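Local coordinates for protein arylsulfatase (Pseudoalteromonas sp. MB47, PDB 7AJ0) that probably removes sulfate groups from the seaweed polysaccharide fucoidan as an exo-acting, calcium-binding sulfatase that assembles as a hexamer, at residues A[152-155]-A[156-160]; A[235-238]-A[239-242]; A[250-253]-A[254-258]; A[363-366]-A[367-371]. One frame throughout, in Å; residues are numbered along the deposited sequence.

Contact 1: residues A[152-155]-A[156-160]; sequences TALI and GKWHV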
loop_
_atom_site.group_PDB
_atom_site.type_symbol
_atom_site.label_atom_id
_atom_site.label_comp_id
_atom_site.label_asym_id
_atom_site.label_seq_id
_atom_site.Cartn_x
_atom_site.Cartn_y
_atom_site.Cartn_z
ATOM N N THR A 152 31.156 23.205 36.382
ATOM C CA THR A 152 30.184 22.627 35.466
ATOM C C THR A 152 30.287 23.290 34.101
ATOM O O THR A 152 30.429 24.512 34.001
ATOM C CB THR A 152 28.765 22.791 36.019
ATOM O OG1 THR A 152 28.449 24.186 36.121
ATOM C CG2 THR A 152 28.654 22.157 37.395
ATOM N N ALA A 153 30.209 22.480 33.049
ATOM C CA ALA A 153 30.348 23.003 31.701
ATOM C C ALA A 153 29.553 22.159 30.720
ATOM O O ALA A 153 29.402 20.948 30.895
ATOM C CB ALA A 153 31.819 23.044 31.264
ATOM N N LEU A 154 29.039 22.823 29.691
ATOM C CA LEU A 154 28.505 22.166 28.505
ATOM C C LEU A 154 29.326 22.654 27.322
ATOM O O LEU A 154 29.399 23.862 27.072
ATOM C CB LEU A 154 27.024 22.470 28.305
ATOM C CG LEU A 154 26.355 21.641 27.205
ATOM C CD1 LEU A 154 24.917 21.326 27.587
ATOM C CD2 LEU A 154 26.407 22.351 25.860
ATOM N N ILE A 155 29.954 21.724 26.612
ATOM C CA ILE A 155 30.814 22.040 25.480
ATOM C C ILE A 155 30.264 21.300 24.272
ATOM O O ILE A 155 30.299 20.065 24.221
ATOM C CB ILE A 155 32.279 21.670 25.750
ATOM C CG1 ILE A 155 32.840 22.592 26.838
ATOM C CG2 ILE A 155 33.091 21.755 24.470
ATOM C CD1 ILE A 155 34.264 22.288 27.251
ATOM N N GLY A 156 29.743 22.054 23.306
ATOM C CA GLY A 156 29.208 21.469 22.094
ATOM C C GLY A 156 27.821 21.966 21.746
ATOM O O GLY A 156 27.501 23.142 21.945
ATOM N N LYS A 157 26.983 21.071 21.232
ATOM C CA LYS A 157 25.656 21.465 20.779
ATOM C C LYS A 157 24.729 21.716 21.962
ATOM O O LYS A 157 24.688 20.940 22.921
ATOM C CB LYS A 157 25.074 20.379 19.872
ATOM C CG LYS A 157 23.645 20.636 19.426
ATOM C CD LYS A 157 23.074 19.429 18.693
ATOM C CE LYS A 157 21.567 19.542 18.549
ATOM N NZ LYS A 157 20.956 18.297 18.011
ATOM N N TRP A 158 23.972 22.812 21.884
ATOM C CA TRP A 158 22.975 23.148 22.897
ATOM C C TRP A 158 21.583 22.818 22.374
ATOM O O TRP A 158 21.013 21.780 22.722
ATOM C CB TRP A 158 23.080 24.623 23.270
ATOM C CG TRP A 158 22.145 25.077 24.351
ATOM C CD1 TRP A 158 21.382 26.209 24.343
ATOM C CD2 TRP A 158 21.874 24.422 25.597
ATOM N NE1 TRP A 158 20.658 26.302 25.507
ATOM C CE2 TRP A 158 20.943 25.218 26.294
ATOM C CE3 TRP A 158 22.332 23.241 26.193
ATOM C CZ2 TRP A 158 20.459 24.869 27.551
ATOM C CZ3 TRP A 158 21.849 22.899 27.442
ATOM C CH2 TRP A 158 20.921 23.709 28.107
ATOM N N HIS A 159 21.028 23.694 21.539
ATOM C CA HIS A 159 19.752 23.440 20.873
ATOM C C HIS A 159 18.601 23.341 21.869
ATOM O O HIS A 159 17.607 22.652 21.618
ATOM C CB HIS A 159 19.829 22.168 20.021
ATOM C CG HIS A 159 18.976 22.205 18.792
ATOM N ND1 HIS A 159 18.697 21.078 18.049
ATOM C CD2 HIS A 159 18.349 23.231 18.169
ATOM C CE1 HIS A 159 17.929 21.407 17.025
ATOM N NE2 HIS A 159 17.704 22.708 17.075
ATOM N N VAL A 160 18.724 24.022 23.009
ATOM C CA VAL A 160 17.632 24.110 23.971
ATOM C C VAL A 160 17.320 25.584 24.208
ATOM O O VAL A 160 16.978 25.987 25.326
ATOM C CB VAL A 160 17.971 23.410 25.300
ATOM C CG1 VAL A 160 16.694 23.157 26.103
ATOM C CG2 VAL A 160 18.725 22.113 25.053
#

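Contact 2: residues A[235-238]-A[239-242]; sequences EDIS and MIDQ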
loop_
_atom_site.group_PDB
_atom_site.type_symbol
_atom_site.label_atom_id
_atom_site.label_comp_id
_atom_site.label_asym_id
_atom_site.label_seq_id
_atom_site.Cartn_x
_atom_site.Cartn_y
_atom_site.Cartn_z
ATOM N N GLU A 235 35.561 24.572 5.323
ATOM C CA GLU A 235 36.824 24.327 6.011
ATOM C C GLU A 235 36.707 24.648 7.495
ATOM O O GLU A 235 37.168 23.873 8.343
ATOM C CB GLU A 235 37.942 25.151 5.368
ATOM C CG GLU A 235 39.315 24.938 5.998
ATOM C CD GLU A 235 40.392 25.813 5.377
ATOM O OE1 GLU A 235 40.137 26.408 4.307
ATOM O OE2 GLU A 235 41.494 25.907 5.959
ATOM N N ASP A 236 36.085 25.783 7.827
ATOM C CA ASP A 236 35.911 26.151 9.229
ATOM C C ASP A 236 35.077 25.114 9.970
ATOM O O ASP A 236 35.488 24.603 11.018
ATOM C CB ASP A 236 35.251 27.527 9.335
ATOM C CG ASP A 236 36.115 28.638 8.770
ATOM O OD1 ASP A 236 37.356 28.495 8.784
ATOM O OD2 ASP A 236 35.548 29.654 8.315
ATOM N N ILE A 237 33.896 24.789 9.438
ATOM C CA ILE A 237 32.991 23.901 10.154
ATOM C C ILE A 237 33.517 22.474 10.200
ATOM O O ILE A 237 33.076 21.684 11.042
ATOM C CB ILE A 237 31.585 23.934 9.526
ATOM C CG1 ILE A 237 30.547 23.444 10.541
ATOM C CG2 ILE A 237 31.528 23.078 8.266
ATOM C CD1 ILE A 237 29.118 23.688 10.124
ATOM N N SER A 238 34.454 22.115 9.319
ATOM C CA SER A 238 35.008 20.767 9.351
ATOM C C SER A 238 35.845 20.524 10.601
ATOM O O SER A 238 36.044 19.367 10.985
ATOM C CB SER A 238 35.849 20.506 8.101
ATOM O OG SER A 238 37.089 21.188 8.159
ATOM N N MET A 239 36.327 21.584 11.244
ATOM C CA MET A 239 37.112 21.479 12.466
ATOM C C MET A 239 36.265 21.592 13.725
ATOM O O MET A 239 36.820 21.603 14.829
ATOM C CB MET A 239 38.186 22.574 12.487
ATOM C CG MET A 239 39.112 22.564 11.286
ATOM S SD MET A 239 40.075 21.044 11.158
ATOM C CE MET A 239 40.930 21.037 12.733
ATOM N N ILE A 240 34.940 21.655 13.585
ATOM C CA ILE A 240 34.080 22.017 14.709
ATOM C C ILE A 240 34.285 21.068 15.883
ATOM O O ILE A 240 34.402 21.505 17.034
ATOM C CB ILE A 240 32.611 22.062 14.245
ATOM C CG1 ILE A 240 31.734 22.765 15.281
ATOM C CG2 ILE A 240 32.076 20.656 13.975
ATOM C CD1 ILE A 240 30.330 23.048 14.781
ATOM N N ASP A 241 34.344 19.762 15.622
ATOM C CA ASP A 241 34.480 18.798 16.708
ATOM C C ASP A 241 35.912 18.674 17.212
ATOM O O ASP A 241 36.121 18.176 18.323
ATOM C CB ASP A 241 33.956 17.430 16.265
ATOM C CG ASP A 241 32.474 17.258 16.550
ATOM O OD1 ASP A 241 32.094 17.290 17.741
ATOM O OD2 ASP A 241 31.686 17.113 15.589
ATOM N N GLN A 242 36.899 19.109 16.424
ATOM C CA GLN A 242 38.260 19.210 16.940
ATOM C C GLN A 242 38.389 20.390 17.895
ATOM O O GLN A 242 39.102 20.312 18.903
ATOM C CB GLN A 242 39.253 19.349 15.787
ATOM C CG GLN A 242 39.250 18.184 14.812
ATOM C CD GLN A 242 39.660 16.876 15.458
ATOM O OE1 GLN A 242 40.753 16.759 16.015
ATOM N NE2 GLN A 242 38.779 15.882 15.393
HETATM O O HOH W 1 35.328 18.204 13.185
#

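Contact 3: residues A[250-253]-A[254-258]; sequences KFIN and QAVDE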
loop_
_atom_site.group_PDB
_atom_site.type_symbol
_atom_site.label_atom_id
_atom_site.label_comp_id
_atom_site.label_asym_id
_atom_site.label_seq_id
_atom_site.Cartn_x
_atom_site.Cartn_y
_atom_site.Cartn_z
ATOM N N LYS A 250 40.933 21.495 27.719
ATOM C CA LYS A 250 41.296 22.628 28.565
ATOM C C LYS A 250 40.457 22.654 29.837
ATOM O O LYS A 250 40.976 22.923 30.926
ATOM C CB LYS A 250 41.135 23.937 27.793
ATOM C CG LYS A 250 42.167 24.148 26.692
ATOM C CD LYS A 250 41.974 25.492 25.998
ATOM C CE LYS A 250 42.995 25.701 24.886
ATOM N NZ LYS A 250 42.782 26.981 24.147
ATOM N N PHE A 251 39.160 22.360 29.722
ATOM C CA PHE A 251 38.279 22.426 30.884
ATOM C C PHE A 251 38.643 21.366 31.917
ATOM O O PHE A 251 38.760 21.661 33.113
ATOM C CB PHE A 251 36.821 22.271 30.450
ATOM C CG PHE A 251 35.845 22.338 31.586
ATOM C CD1 PHE A 251 35.463 23.561 32.113
ATOM C CD2 PHE A 251 35.319 21.181 32.136
ATOM C CE1 PHE A 251 34.574 23.629 33.166
ATOM C CE2 PHE A 251 34.425 21.242 33.187
ATOM C CZ PHE A 251 34.051 22.469 33.703
ATOM N N ILE A 252 38.819 20.118 31.478
ATOM C CA ILE A 252 39.157 19.047 32.411
ATOM C C ILE A 252 40.499 19.325 33.075
ATOM O O ILE A 252 40.648 19.172 34.294
ATOM C CB ILE A 252 39.144 17.688 31.686
ATOM C CG1 ILE A 252 37.699 17.257 31.423
ATOM C CG2 ILE A 252 39.885 16.634 32.498
ATOM C CD1 ILE A 252 37.557 16.144 30.415
ATOM N N ASN A 253 41.496 19.741 32.289
ATOM C CA ASN A 253 42.793 20.078 32.867
ATOM C C ASN A 253 42.655 21.153 33.937
ATOM O O ASN A 253 43.266 21.058 35.008
ATOM C CB ASN A 253 43.756 20.545 31.776
ATOM C CG ASN A 253 44.306 19.399 30.954
ATOM O OD1 ASN A 253 44.315 18.254 31.399
ATOM N ND2 ASN A 253 44.773 19.703 29.751
ATOM N N GLN A 254 41.851 22.183 33.667
ATOM C CA GLN A 254 41.731 23.295 34.603
ATOM C C GLN A 254 41.030 22.870 35.887
ATOM O O GLN A 254 41.405 23.312 36.979
ATOM C CB GLN A 254 40.988 24.450 33.934
ATOM C CG GLN A 254 40.895 25.706 34.775
ATOM C CD GLN A 254 40.271 26.863 34.017
ATOM O OE1 GLN A 254 39.926 26.736 32.842
ATOM N NE2 GLN A 254 40.124 28.000 34.688
ATOM N N ALA A 255 40.016 22.008 35.782
ATOM C CA ALA A 255 39.302 21.568 36.977
ATOM C C ALA A 255 40.146 20.607 37.806
ATOM O O ALA A 255 40.136 20.670 39.041
ATOM C CB ALA A 255 37.977 20.913 36.586
ATOM N N VAL A 256 40.879 19.708 37.151
ATOM C CA VAL A 256 41.696 18.753 37.890
ATOM C C VAL A 256 42.867 19.461 38.561
ATOM O O VAL A 256 43.282 19.098 39.666
ATOM C CB VAL A 256 42.173 17.619 36.966
ATOM C CG1 VAL A 256 43.134 16.701 37.708
ATOM C CG2 VAL A 256 40.981 16.836 36.426
ATOM N N ASP A 257 43.421 20.485 37.901
ATOM C CA ASP A 257 44.539 21.221 38.487
ATOM C C ASP A 257 44.094 22.069 39.672
ATOM O O ASP A 257 44.894 22.334 40.578
ATOM C CB ASP A 257 45.208 22.096 37.425
ATOM C CG ASP A 257 45.955 21.283 36.380
ATOM O OD1 ASP A 257 46.082 20.052 36.556
ATOM O OD2 ASP A 257 46.415 21.874 35.379
ATOM N N GLU A 258 42.833 22.505 39.685
ATOM C CA GLU A 258 42.290 23.224 40.830
ATOM C C GLU A 258 41.853 22.294 41.955
ATOM O O GLU A 258 41.561 22.774 43.056
ATOM C CB GLU A 258 41.095 24.080 40.404
ATOM C CG GLU A 258 41.438 25.192 39.432
ATOM C CD GLU A 258 40.203 25.868 38.865
ATOM O OE1 GLU A 258 39.133 25.790 39.505
ATOM O OE2 GLU A 258 40.303 26.473 37.776
#

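Contact 4: residues A[363-366]-A[367-371]; sequences GMIS and AGQVN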
loop_
_atom_site.group_PDB
_atom_site.type_symbol
_atom_site.label_atom_id
_atom_site.label_comp_id
_atom_site.label_asym_id
_atom_site.label_seq_id
_atom_site.Cartn_x
_atom_site.Cartn_y
_atom_site.Cartn_z
ATOM N N GLY A 363 36.902 0.702 38.314
ATOM C CA GLY A 363 36.930 0.236 39.681
ATOM C C GLY A 363 35.609 0.299 40.414
ATOM O O GLY A 363 35.514 -0.225 41.534
ATOM N N MET A 364 34.592 0.928 39.831
ATOM C CA MET A 364 33.260 1.006 40.413
ATOM C C MET A 364 32.257 0.138 39.672
ATOM O O MET A 364 31.464 -0.572 40.298
ATOM C CB MET A 364 32.767 2.461 40.409
ATOM C CG MET A 364 33.519 3.396 41.333
ATOM S SD MET A 364 32.890 3.368 43.017
ATOM C CE MET A 364 34.064 2.271 43.800
ATOM N N ILE A 365 32.269 0.194 38.343
ATOM C CA ILE A 365 31.363 -0.574 37.499
ATOM C C ILE A 365 32.154 -1.734 36.918
ATOM O O ILE A 365 33.143 -1.527 36.204
ATOM C CB ILE A 365 30.746 0.301 36.393
ATOM C CG1 ILE A 365 29.829 1.361 37.020
ATOM C CG2 ILE A 365 29.993 -0.560 35.387
ATOM C CD1 ILE A 365 29.182 2.313 36.028
ATOM N N SER A 366 31.731 -2.953 37.235
ATOM C CA SER A 366 32.438 -4.134 36.766
ATOM C C SER A 366 32.349 -4.241 35.248
ATOM O O SER A 366 31.344 -3.877 34.630
ATOM C CB SER A 366 31.869 -5.389 37.421
ATOM O OG SER A 366 32.074 -5.359 38.823
ATOM N N ALA A 367 33.420 -4.749 34.651
ATOM C CA ALA A 367 33.519 -4.828 33.205
ATOM C C ALA A 367 32.673 -5.968 32.656
ATOM O O ALA A 367 32.442 -6.979 33.322
ATOM C CB ALA A 367 34.978 -5.018 32.786
ATOM N N GLY A 368 32.208 -5.789 31.422
ATOM C CA GLY A 368 31.541 -6.857 30.712
ATOM C C GLY A 368 30.088 -7.058 31.056
ATOM O O GLY A 368 29.570 -8.165 30.878
ATOM N N GLN A 369 29.409 -6.026 31.540
ATOM C CA GLN A 369 27.998 -6.127 31.874
ATOM C C GLN A 369 27.143 -5.673 30.698
ATOM O O GLN A 369 27.382 -4.607 30.121
ATOM C CB GLN A 369 27.664 -5.277 33.099
ATOM C CG GLN A 369 28.147 -5.837 34.410
ATOM C CD GLN A 369 27.743 -4.961 35.576
ATOM O OE1 GLN A 369 26.608 -5.024 36.049
ATOM N NE2 GLN A 369 28.666 -4.123 36.036
ATOM N N VAL A 370 26.148 -6.482 30.350
ATOM C CA VAL A 370 25.097 -6.097 29.417
ATOM C C VAL A 370 23.781 -6.209 30.174
ATOM O O VAL A 370 23.412 -7.300 30.629
ATOM C CB VAL A 370 25.090 -6.967 28.154
ATOM C CG1 VAL A 370 24.189 -6.347 27.098
ATOM C CG2 VAL A 370 26.501 -7.136 27.618
ATOM N N ASN A 371 23.088 -5.083 30.325
ATOM C CA ASN A 371 21.907 -4.991 31.173
ATOM C C ASN A 371 20.772 -4.359 30.386
ATOM O O ASN A 371 20.934 -3.272 29.822
ATOM C CB ASN A 371 22.207 -4.171 32.431
ATOM C CG ASN A 371 21.199 -4.405 33.535
ATOM O OD1 ASN A 371 20.009 -4.582 33.278
ATOM N ND2 ASN A 371 21.672 -4.411 34.774
#

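Contact 1: residues A[152-155]-A[156-160]
The indole of Trp158 meets Leu154 at the benzene half of its ring system. Methyl CD1 of Leu154 comes in obliquely and lies 3.5 Å from Trp158 CZ3, and equally near CE3. One face of the indole carries Val160, whose CB sits 3.6 Å above the ring plane, offset toward the rim. On the pyrrole half, NE1 donates a hydrogen bond to Met166 O, and this bond should help to fix the rotation of the ring. Leu167 and Pro168 also touch the indole. The side chains of Leu154 and Trp158 cross at about a right angle. CG of Leu154 stands anti to its backbone N (chi1 -171°). From there the two methyls divide: CD1 goes to the indole, and CD2 lies 3.7 Å from Lys157 O. The chain turns its corner at Gly156, whose backbone angles (phi 130°, psi -142°) are open essentially to glycine. Beyond the corner, the extended side chain of Lys157 forms a salt bridge with Asp60 and comes within about 4 Å of the calcium ion. It also touches Cys102, a member of the calcium site. The run Gly-Lys-Trp-His belongs to a sequence signature of the sulfatase family, consistent with a place in the active site. Here the contact joins the C-terminal end of strand 151-155 to the calcium site. The strand runs between strands 175-177 and 262-267 in the central sheet, Ile155 packs on helix 240-258, and Lys157, His159 and Val160 touch helix 102-111.

Contact 2: residues A[235-238]-A[239-242]
Met239, Ser238 and Ile237 form the joint where the short helix 234-238 gives way to the long helix 240-258. Met239 N donates to Asp236 O at 3.1 Å, with an N-H...O angle of 154°. Its side chain bends at chi2 and chi3, and CG passes 3.8 Å from Glu235 O. That carbonyl already has a partner. Ser238 OG donates to Glu235 O at 2.7 Å, because a chi1 of 74° sets the hydroxyl between the backbone N and the carbonyl carbon and turns it back over the preceding turn. Ile237 supplies the next carbonyl: Ile240 N donates to Ile237 O at 3.2 Å. The side chains of the same two residues make a loose apolar contact, CG1 of Ile237 to CD1 of Ile240 at 4.3 Å, on the buried side of the joint, and both pack on Gln183 of helix 183-187. A water spans the start of the second helix, donating a hydrogen bond to Ser238 O at 2.6 Å and accepting from Asp241 N at 3.1 Å. Met239 holds the N-cap position of helix 240-258. Both backbone bonds step back three residues, as in a 3-10 turn, where an alpha helix would step back four. A serine hydroxyl serves the carbonyl that an alpha-helical Met239 N-H would have used, and water satisfies an early N-H of the new helix.

Contact 3: residues A[250-253]-A[254-258]
Lys250 to Asp257 are joined first by four backbone hydrogen bonds of the alpha-helical, four-residue kind. Gln254 N donates to Lys250 O at 3.0 Å, and Ala255 N to Phe251 O at the same length. Val256 N reaches Ile252 O at 2.9 Å in the straightest of the four (164°), and Asp257 N bonds Asn253 O. The apolar part is a single pair one turn apart. Ile252 and Val256 lie side by side and point the same way, with their CG2 methyls 4.1 Å apart. Val256 CG2 also rests against Ile252 O at 3.2 Å. The polar side chains add less. Asp257 has CG beside its own backbone N (chi1 -70°), which lays the carboxylate against the carbonyl of Asn253, with CG 3.0 Å from Asn253 O. Asn253 O thus sits over the face of the carboxylate, above its carbon, and is no hydrogen-bond partner of it. OD1 has a long, weak ion pair with Lys312. Gln254 NE2 makes a weak bond to Glu258 OE2. This is the last part of helix 240-258, whose inner side covers the central sheet: Phe251 packs on strand 151-155, Ile252 and Ala255 on strand 262-267. Ile252 and Asn253 also meet helix 290-311.

Contact 4: residues A[363-366]-A[367-371]
Gln369 reaches back round a turn and donates from NE2 to Ser366 O at 3.0 Å. The N-H points almost straight at its acceptor (173°), and the oxygen lies practically in the amide plane of Gln369. The donor is itself tilted from the carbonyl plane of Ser366. Two carbons also touch the amide nitrogen: Ile365 CG2 lies 3.9 Å from NE2, and Ser366 CB lies 3.7 Å from it. The Ile365 and Gln369 side chains cross at about a right angle. In Gln369, CG sits beside the backbone N (chi1 -74°) and the chain then runs extended, which carries the amide over to the start of the turn. Gly368, with positive phi, turns the backbone between the two partners. In the next shell, Gln369 OE1 accepts from Asn413 N, which supports the assigned orientation of the amide. Ser366 OG bonds Asp412 OD1, and Asp412 also touches Gln369. The turn leads from the loop after strand 354-360 into strand 369-371. Gln369 and Asn371 pair in parallel with strand 91-97 of the main sheet, and Val370 packs on Ala74 of a neighbouring subunit.

Overall arrangement
All four contacts are local and follow in series along the chain; none nests in or crosses another. Contact 1 closes the corner where strand 151-155 leaves the central sheet for the calcium site. Contact 2 joins helix 234-238 to helix 240-258, about 17 Å from contact 1 between centres. Contact 3 lies in the last turns of that same helix. It touches contact 1 through Phe251, whose CZ packs 3.4 Å from Ala153 CB, so the helix is tied to the strand it covers. Contact 4 closes a turn into another strand of the same sheet, about 28 Å from contact 1 between centres, and touches none of the others.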